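Local coordinates for protein malic enzyme (Entamoeba histolytica, PDB 3NV9) that probably catalyses the oxidative decarboxylation of malate to pyruvate and carbon dioxide with NAD or NADP as acceptor, at residues I372-A386 with D420-V433. Sequence-based numbering, arbitrary orientation.
Sequences IVRARKITDNMAIAA and DVAMQAIKDGVARV. With SO4 (sulfate ion), chain I; SO4 (sulfate ion), chain C.
D428, in the last turn of helix 413-428, meets T379 and N381, at the N-terminal end of helix 380-396, with one carboxylate oxygen each, an example of how one acid can tie a helix end to its neighbour. T379 OG1 lies 2.7 Å from D428 OD2, a hydrogen bond made from above the carboxylate plane. The same OG1 accepts from M382 N, part of a capping box, so this N-cap oxygen makes two bonds; its chi1 of 62° sets OG1 between the backbone N and the carbonyl carbon, where both are possible. N381 ND2 gives D428 OD1 a nearly straight bond of 2.9 Å; OD1 lies in the amide plane of N381, while ND2 comes from above the carboxylate plane and Q424 NE2 reaches OD1 from the opposite face. Three donors thus hold the acid, which probably favours its charged form.

Behind these polar groups, in the NAD-binding domain, of Rossmann fold, 380-386 and 420-428 run antiparallel at 153°, their axes approaching to 8.2 Å. M382 is the knob in a hole formed by V421, Q424, A425 and D428: its chain bends at chi3 (74°), carrying CE to 3.6 Å from V421 CG1 while SD rests on A425 CB and V430 CG2. A385 and A386 continue the seam against Q424 and V421, and helix 363-372 adds A370 against M382.

Beyond the helix ends, V373 O accepts from R432 N and R376 N donates to V430 O. R432 then crosses between two arginines: R374 NH2 stands over the centre of one guanidinium face, 3.3 Å from R432 CZ, and R376 CG lies over the opposite face, offset toward its rim. R432 NE binds R374 O at 3.1 Å, NH1 also reaches D187 O, and a sulfate ion (chain I), probably from the crystallisation liquor, accepts from R432 NH1 and R376 NH1 and would offset the gathered positive charge.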
ATOM      1  N   ILE A 372       8.864 -13.178  10.181  1.00 24.45           N
ATOM      2  CA  ILE A 372       9.267 -13.125  11.593  1.00 25.11           C
ATOM      3  C   ILE A 372      10.784 -13.340  11.780  1.00 25.57           C
ATOM      4  O   ILE A 372      11.445 -12.595  12.471  1.00 26.41           O
ATOM      5  CB  ILE A 372       8.410 -14.106  12.433  1.00 24.21           C
ATOM      6  CG1 ILE A 372       7.081 -13.408  12.862  1.00 23.29           C
ATOM      7  CG2 ILE A 372       9.204 -14.578  13.601  1.00 26.82           C
ATOM      8  CD1 ILE A 372       5.935 -14.343  13.220  1.00 21.24           C
ATOM      9  N   VAL A 373      11.323 -14.338  11.107  1.00 27.44           N
ATOM     10  CA  VAL A 373      12.741 -14.688  11.187  1.00 27.98           C
ATOM     11  C   VAL A 373      13.519 -14.120   9.975  1.00 28.62           C
ATOM     12  O   VAL A 373      14.669 -14.515   9.728  1.00 28.78           O
ATOM     13  CB  VAL A 373      12.930 -16.232  11.212  1.00 28.05           C
ATOM     14  CG1 VAL A 373      12.372 -16.826  12.492  1.00 25.46           C
ATOM     15  CG2 VAL A 373      12.257 -16.860   9.967  1.00 26.59           C
ATOM     16  N   ARG A 374      12.882 -13.235   9.204  1.00 27.84           N
ATOM     17  CA  ARG A 374      13.577 -12.579   8.100  1.00 27.46           C
ATOM     18  C   ARG A 374      14.257 -13.590   7.134  1.00 26.98           C
ATOM     19  O   ARG A 374      15.417 -13.461   6.818  1.00 24.58           O
ATOM     20  CB  ARG A 374      14.581 -11.534   8.641  1.00 27.05           C
ATOM     21  CG  ARG A 374      13.898 -10.362   9.377  1.00 27.51           C
ATOM     22  CD  ARG A 374      14.819  -9.159   9.506  1.00 32.21           C
ATOM     23  NE  ARG A 374      15.482  -8.914   8.213  1.00 35.10           N
ATOM     24  CZ  ARG A 374      16.742  -8.528   8.044  1.00 32.99           C
ATOM     25  NH1 ARG A 374      17.539  -8.320   9.092  1.00 30.80           N
ATOM     26  NH2 ARG A 374      17.197  -8.380   6.805  1.00 33.24           N
ATOM     27  N   ALA A 375      13.507 -14.574   6.656  1.00 26.86           N
ATOM     28  CA  ALA A 375      14.048 -15.450   5.651  1.00 29.47           C
ATOM     29  C   ALA A 375      14.346 -14.667   4.396  1.00 30.63           C
ATOM     30  O   ALA A 375      13.579 -13.761   3.973  1.00 30.94           O
ATOM     31  CB  ALA A 375      13.126 -16.609   5.327  1.00 28.53           C
ATOM     32  N   ARG A 376      15.462 -15.044   3.800  1.00 31.53           N
ATOM     33  CA  ARG A 376      15.974 -14.420   2.580  1.00 32.23           C
ATOM     34  C   ARG A 376      15.192 -14.889   1.378  1.00 31.69           C
ATOM     35  O   ARG A 376      14.972 -14.115   0.458  1.00 33.83           O
ATOM     36  CB  ARG A 376      17.461 -14.768   2.389  1.00 31.84           C
ATOM     37  CG  ARG A 376      18.406 -14.148   3.435  1.00 31.96           C
ATOM     38  CD  ARG A 376      19.829 -14.699   3.133  1.00 36.80           C
ATOM     39  NE  ARG A 376      20.738 -14.611   4.254  1.00 37.45           N
ATOM     40  CZ  ARG A 376      21.462 -13.527   4.544  1.00 42.30           C
ATOM     41  NH1 ARG A 376      21.359 -12.422   3.796  1.00 38.05           N
ATOM     42  NH2 ARG A 376      22.296 -13.544   5.596  1.00 43.00           N
ATOM     43  N   LYS A 377      14.747 -16.133   1.395  1.00 31.79           N
ATOM     44  CA  LYS A 377      14.085 -16.766   0.246  1.00 32.26           C
ATOM     45  C   LYS A 377      12.979 -17.644   0.811  1.00 30.85           C
ATOM     46  O   LYS A 377      13.112 -18.073   1.958  1.00 30.24           O
ATOM     47  CB  LYS A 377      15.070 -17.710  -0.462  1.00 33.20           C
ATOM     48  CG  LYS A 377      16.137 -17.016  -1.313  1.00 38.56           C
ATOM     49  CD  LYS A 377      17.482 -17.856  -1.497  1.00 41.08           C
ATOM     50  CE  LYS A 377      17.237 -19.373  -1.481  1.00 44.88           C
ATOM     51  NZ  LYS A 377      18.536 -20.100  -1.628  1.00 44.98           N
ATOM     52  N   ILE A 378      11.933 -17.955   0.022  1.00 28.72           N
ATOM     53  CA  ILE A 378      11.013 -19.004   0.419  1.00 27.24           C
ATOM     54  C   ILE A 378      11.528 -20.244  -0.230  1.00 28.64           C
ATOM     55  O   ILE A 378      11.462 -20.376  -1.455  1.00 28.58           O
ATOM     56  CB  ILE A 378       9.482 -18.805   0.033  1.00 27.40           C
ATOM     57  CG1 ILE A 378       8.835 -17.490   0.545  1.00 25.20           C
ATOM     58  CG2 ILE A 378       8.666 -19.919   0.579  1.00 25.06           C
ATOM     59  CD1 ILE A 378       9.282 -16.945   1.878  1.00 21.99           C
ATOM     60  N   THR A 379      12.025 -21.197   0.575  1.00 28.85           N
ATOM     61  CA  THR A 379      12.597 -22.426  -0.028  1.00 28.53           C
ATOM     62  C   THR A 379      11.489 -23.418  -0.217  1.00 28.03           C
ATOM     63  O   THR A 379      10.424 -23.246   0.364  1.00 27.84           O
ATOM     64  CB  THR A 379      13.665 -23.069   0.861  1.00 28.94           C
ATOM     65  OG1 THR A 379      13.033 -23.453   2.078  1.00 27.40           O
ATOM     66  CG2 THR A 379      14.779 -22.065   1.138  1.00 27.42           C
ATOM     67  N   ASP A 380      11.747 -24.460  -1.006  1.00 27.59           N
ATOM     68  CA  ASP A 380      10.801 -25.553  -1.197  1.00 27.87           C
ATOM     69  C   ASP A 380      10.576 -26.274   0.151  1.00 27.74           C
ATOM     70  O   ASP A 380       9.475 -26.665   0.480  1.00 29.09           O
ATOM     71  CB  ASP A 380      11.278 -26.549  -2.259  1.00 26.50           C
ATOM     72  CG  ASP A 380      11.149 -26.020  -3.696  1.00 29.93           C
ATOM     73  OD1 ASP A 380      10.650 -24.876  -3.893  1.00 31.93           O
ATOM     74  OD2 ASP A 380      11.549 -26.771  -4.655  1.00 29.11           O
ATOM     75  N   ASN A 381      11.620 -26.417   0.936  1.00 27.80           N
ATOM     76  CA  ASN A 381      11.476 -27.047   2.240  1.00 27.54           C
ATOM     77  C   ASN A 381      10.460 -26.315   3.122  1.00 26.44           C
ATOM     78  O   ASN A 381       9.633 -26.933   3.780  1.00 25.60           O
ATOM     79  CB  ASN A 381      12.832 -27.157   2.904  1.00 26.81           C
ATOM     80  CG  ASN A 381      13.714 -28.209   2.229  1.00 28.32           C
ATOM     81  OD1 ASN A 381      13.242 -28.994   1.411  1.00 27.84           O
ATOM     82  ND2 ASN A 381      15.002 -28.234   2.583  1.00 25.82           N
ATOM     83  N   MET A 382      10.538 -24.992   3.082  1.00 25.95           N
ATOM     84  CA  MET A 382       9.687 -24.145   3.875  1.00 26.07           C
ATOM     85  C   MET A 382       8.245 -24.334   3.412  1.00 27.15           C
ATOM     86  O   MET A 382       7.354 -24.521   4.248  1.00 27.87           O
ATOM     87  CB  MET A 382      10.119 -22.701   3.713  1.00 25.78           C
ATOM     88  CG  MET A 382      11.295 -22.351   4.586  1.00 24.23           C
ATOM     89  SD  MET A 382      12.008 -20.804   4.009  1.00 25.50           S
ATOM     90  CE  MET A 382      10.758 -19.598   4.594  1.00 24.04           C
ATOM     91  N   ALA A 383       8.026 -24.330   2.084  1.00 25.85           N
ATOM     92  CA  ALA A 383       6.704 -24.629   1.537  1.00 25.09           C
ATOM     93  C   ALA A 383       6.169 -25.956   2.019  1.00 24.32           C
ATOM     94  O   ALA A 383       4.981 -26.087   2.260  1.00 21.58           O
ATOM     95  CB  ALA A 383       6.718 -24.623   0.035  1.00 25.06           C
ATOM     96  N   ILE A 384       7.051 -26.946   2.104  1.00 25.25           N
ATOM     97  CA  ILE A 384       6.653 -28.316   2.501  1.00 26.14           C
ATOM     98  C   ILE A 384       6.336 -28.369   4.010  1.00 25.32           C
ATOM     99  O   ILE A 384       5.412 -29.010   4.434  1.00 26.05           O
ATOM    100  CB  ILE A 384       7.716 -29.361   2.083  1.00 26.50           C
ATOM    101  CG1 ILE A 384       7.664 -29.586   0.546  1.00 27.37           C
ATOM    102  CG2 ILE A 384       7.521 -30.685   2.854  1.00 26.13           C
ATOM    103  CD1 ILE A 384       8.864 -30.320  -0.073  1.00 24.95           C
ATOM    104  N   ALA A 385       7.084 -27.642   4.809  1.00 24.96           N
ATOM    105  CA  ALA A 385       6.790 -27.599   6.236  1.00 25.12           C
ATOM    106  C   ALA A 385       5.336 -27.061   6.437  1.00 24.69           C
ATOM    107  O   ALA A 385       4.577 -27.589   7.240  1.00 24.65           O
ATOM    108  CB  ALA A 385       7.836 -26.681   6.927  1.00 23.46           C
ATOM    109  N   ALA A 386       4.959 -26.016   5.684  1.00 23.27           N
ATOM    110  CA  ALA A 386       3.610 -25.478   5.788  1.00 22.76           C
ATOM    111  C   ALA A 386       2.606 -26.526   5.412  1.00 23.27           C
ATOM    112  O   ALA A 386       1.534 -26.596   6.057  1.00 24.12           O
ATOM    113  CB  ALA A 386       3.411 -24.199   4.946  1.00 21.23           C
ATOM    114  N   ASP A 420       6.228 -23.521  12.098  1.00 23.36           N
ATOM    115  CA  ASP A 420       6.941 -24.601  11.368  1.00 23.53           C
ATOM    116  C   ASP A 420       7.820 -24.079  10.187  1.00 24.15           C
ATOM    117  O   ASP A 420       8.991 -24.526  10.012  1.00 24.15           O
ATOM    118  CB  ASP A 420       5.975 -25.661  10.844  1.00 23.34           C
ATOM    119  CG  ASP A 420       5.325 -26.527  11.949  1.00 24.59           C
ATOM    120  OD1 ASP A 420       4.512 -27.400  11.560  1.00 25.45           O
ATOM    121  OD2 ASP A 420       5.615 -26.379  13.158  1.00 25.38           O
ATOM    122  N   VAL A 421       7.243 -23.178   9.369  1.00 22.66           N
ATOM    123  CA  VAL A 421       7.974 -22.547   8.269  1.00 23.07           C
ATOM    124  C   VAL A 421       9.225 -21.797   8.788  1.00 24.11           C
ATOM    125  O   VAL A 421      10.270 -21.792   8.151  1.00 25.38           O
ATOM    126  CB  VAL A 421       7.095 -21.531   7.528  1.00 22.91           C
ATOM    127  CG1 VAL A 421       7.945 -20.559   6.648  1.00 18.47           C
ATOM    128  CG2 VAL A 421       5.991 -22.257   6.736  1.00 19.61           C
ATOM    129  N   ALA A 422       9.103 -21.148   9.931  1.00 25.09           N
ATOM    130  CA  ALA A 422      10.227 -20.402  10.529  1.00 26.04           C
ATOM    131  C   ALA A 422      11.390 -21.304  10.937  1.00 27.05           C
ATOM    132  O   ALA A 422      12.556 -20.937  10.781  1.00 28.14           O
ATOM    133  CB  ALA A 422       9.742 -19.593  11.733  1.00 25.42           C
ATOM    134  N   MET A 423      11.066 -22.473  11.474  1.00 27.24           N
ATOM    135  CA  MET A 423      12.062 -23.360  12.022  1.00 27.62           C
ATOM    136  C   MET A 423      12.813 -23.953  10.838  1.00 27.88           C
ATOM    137  O   MET A 423      14.050 -24.030  10.841  1.00 27.59           O
ATOM    138  CB  MET A 423      11.388 -24.477  12.849  1.00 26.27           C
ATOM    139  CG  MET A 423      10.820 -24.019  14.187  1.00 28.04           C
ATOM    140  SD  MET A 423      11.987 -23.165  15.279  1.00 27.29           S
ATOM    141  CE  MET A 423      11.767 -21.405  14.961  1.00 23.55           C
ATOM    142  N   GLN A 424      12.020 -24.387   9.859  1.00 28.32           N
ATOM    143  CA  GLN A 424      12.507 -24.838   8.566  1.00 29.54           C
ATOM    144  C   GLN A 424      13.396 -23.781   7.911  1.00 28.95           C
ATOM    145  O   GLN A 424      14.455 -24.125   7.408  1.00 27.88           O
ATOM    146  CB  GLN A 424      11.368 -25.288   7.647  1.00 29.60           C
ATOM    147  CG  GLN A 424      11.844 -26.113   6.477  1.00 33.55           C
ATOM    148  CD  GLN A 424      12.426 -27.490   6.893  1.00 38.07           C
ATOM    149  OE1 GLN A 424      11.726 -28.380   7.386  1.00 38.04           O
ATOM    150  NE2 GLN A 424      13.707 -27.654   6.659  1.00 39.21           N
ATOM    151  N   ALA A 425      13.020 -22.495   7.976  1.00 29.09           N
ATOM    152  CA  ALA A 425      13.897 -21.450   7.353  1.00 28.96           C
ATOM    153  C   ALA A 425      15.267 -21.448   8.045  1.00 29.13           C
ATOM    154  O   ALA A 425      16.301 -21.499   7.388  1.00 28.00           O
ATOM    155  CB  ALA A 425      13.245 -20.059   7.372  1.00 27.56           C
ATOM    156  N   ILE A 426      15.264 -21.405   9.383  1.00 30.06           N
ATOM    157  CA  ILE A 426      16.504 -21.615  10.169  1.00 30.51           C
ATOM    158  C   ILE A 426      17.252 -22.896   9.763  1.00 31.29           C
ATOM    159  O   ILE A 426      18.451 -22.847   9.493  1.00 32.28           O
ATOM    160  CB  ILE A 426      16.229 -21.630  11.703  1.00 31.16           C
ATOM    161  CG1 ILE A 426      15.589 -20.294  12.116  1.00 27.96           C
ATOM    162  CG2 ILE A 426      17.547 -21.954  12.488  1.00 29.98           C
ATOM    163  CD1 ILE A 426      15.099 -20.271  13.513  1.00 27.22           C
ATOM    164  N   LYS A 427      16.559 -24.032   9.701  1.00 31.38           N
ATOM    165  CA  LYS A 427      17.227 -25.247   9.279  1.00 31.97           C
ATOM    166  C   LYS A 427      17.807 -25.183   7.830  1.00 33.10           C
ATOM    167  O   LYS A 427      18.864 -25.765   7.543  1.00 33.56           O
ATOM    168  CB  LYS A 427      16.311 -26.439   9.447  1.00 31.32           C
ATOM    169  CG  LYS A 427      16.884 -27.732   8.879  1.00 34.47           C
ATOM    170  CD  LYS A 427      15.885 -28.912   8.976  1.00 38.56           C
ATOM    171  CE  LYS A 427      16.318 -30.032   8.031  1.00 41.27           C
ATOM    172  NZ  LYS A 427      15.941 -31.357   8.611  1.00 39.90           N
ATOM    173  N   ASP A 428      17.102 -24.516   6.917  1.00 32.98           N
ATOM    174  CA  ASP A 428      17.576 -24.355   5.559  1.00 32.93           C
ATOM    175  C   ASP A 428      18.762 -23.346   5.451  1.00 32.80           C
ATOM    176  O   ASP A 428      19.476 -23.322   4.436  1.00 33.47           O
ATOM    177  CB  ASP A 428      16.414 -23.940   4.664  1.00 32.38           C
ATOM    178  CG  ASP A 428      15.381 -25.054   4.464  1.00 35.38           C
ATOM    179  OD1 ASP A 428      15.698 -26.284   4.601  1.00 36.06           O
ATOM    180  OD2 ASP A 428      14.224 -24.700   4.139  1.00 34.78           O
ATOM    181  N   GLY A 429      18.958 -22.522   6.477  1.00 31.86           N
ATOM    182  CA  GLY A 429      20.037 -21.547   6.487  1.00 31.56           C
ATOM    183  C   GLY A 429      19.708 -20.230   5.800  1.00 31.95           C
ATOM    184  O   GLY A 429      20.615 -19.373   5.562  1.00 30.26           O
ATOM    185  N   VAL A 430      18.411 -20.038   5.520  1.00 30.83           N
ATOM    186  CA  VAL A 430      17.953 -18.794   4.923  1.00 30.59           C
ATOM    187  C   VAL A 430      17.446 -17.738   5.922  1.00 30.42           C
ATOM    188  O   VAL A 430      17.221 -16.578   5.537  1.00 29.34           O
ATOM    189  CB  VAL A 430      16.977 -19.064   3.788  1.00 31.33           C
ATOM    190  CG1 VAL A 430      17.638 -20.031   2.820  1.00 31.38           C
ATOM    191  CG2 VAL A 430      15.625 -19.641   4.323  1.00 29.05           C
ATOM    192  N   ALA A 431      17.313 -18.113   7.199  1.00 30.16           N
ATOM    193  CA  ALA A 431      16.855 -17.168   8.222  1.00 30.31           C
ATOM    194  C   ALA A 431      17.950 -16.234   8.701  1.00 31.66           C
ATOM    195  O   ALA A 431      19.088 -16.652   8.909  1.00 31.45           O
ATOM    196  CB  ALA A 431      16.219 -17.895   9.401  1.00 29.01           C
ATOM    197  N   ARG A 432      17.581 -14.965   8.861  1.00 33.06           N
ATOM    198  CA  ARG A 432      18.461 -13.908   9.331  1.00 34.94           C
ATOM    199  C   ARG A 432      18.226 -13.609  10.812  1.00 35.97           C
ATOM    200  O   ARG A 432      18.899 -12.785  11.421  1.00 36.98           O
ATOM    201  CB  ARG A 432      18.283 -12.657   8.459  1.00 34.97           C
ATOM    202  CG  ARG A 432      18.853 -12.859   7.023  1.00 36.23           C
ATOM    203  CD  ARG A 432      18.765 -11.575   6.177  1.00 36.31           C
ATOM    204  NE  ARG A 432      17.420 -11.406   5.618  1.00 35.54           N
ATOM    205  CZ  ARG A 432      17.106 -10.710   4.531  1.00 38.21           C
ATOM    206  NH1 ARG A 432      18.050 -10.103   3.804  1.00 38.90           N
ATOM    207  NH2 ARG A 432      15.825 -10.645   4.142  1.00 39.67           N
ATOM    208  N   VAL A 433      17.248 -14.293  11.376  1.00 37.19           N
ATOM    209  CA  VAL A 433      16.955 -14.276  12.810  1.00 37.57           C
ATOM    210  C   VAL A 433      16.880 -15.746  13.195  1.00 37.29           C
ATOM    211  O   VAL A 433      15.896 -16.426  12.857  1.00 36.70           O
ATOM    212  CB  VAL A 433      15.571 -13.645  13.114  1.00 38.53           C
ATOM    213  CG1 VAL A 433      15.163 -13.924  14.594  1.00 38.44           C
ATOM    214  CG2 VAL A 433      15.555 -12.156  12.793  1.00 36.76           C
TER
HETATM  215  S   SO4 I 494      21.975  -9.789   5.518  1.00105.59           S
HETATM  216  O1  SO4 I 494      21.892 -11.010   6.325  1.00105.28           O
HETATM  217  O2  SO4 I 494      22.485  -8.728   6.388  1.00105.00           O
HETATM  218  O3  SO4 I 494      22.870  -9.997   4.381  1.00105.02           O
HETATM  219  O4  SO4 I 494      20.669  -9.400   4.990  1.00104.32           O
HETATM  220  S   SO4 C 488      15.504 -23.641  -2.960  1.00 46.28           S
HETATM  221  O1  SO4 C 488      16.569 -24.613  -2.884  1.00 49.20           O
HETATM  222  O2  SO4 C 488      15.846 -22.521  -2.087  1.00 47.69           O
HETATM  223  O3  SO4 C 488      15.378 -23.170  -4.334  1.00 52.69           O
HETATM  224  O4  SO4 C 488      14.253 -24.296  -2.666  1.00 46.61           O
HETATM  225  O   HOH W   1      13.451 -11.114   5.433  1.00 40.13           O
HETATM  226  O   HOH W   2      20.743 -16.141   6.311  1.00 46.29           O
HETATM  227  O   HOH W   3      10.163 -29.584   4.920  1.00 36.67           O
HETATM  228  O   HOH W   4       5.598 -28.856   9.447  1.00 34.53           O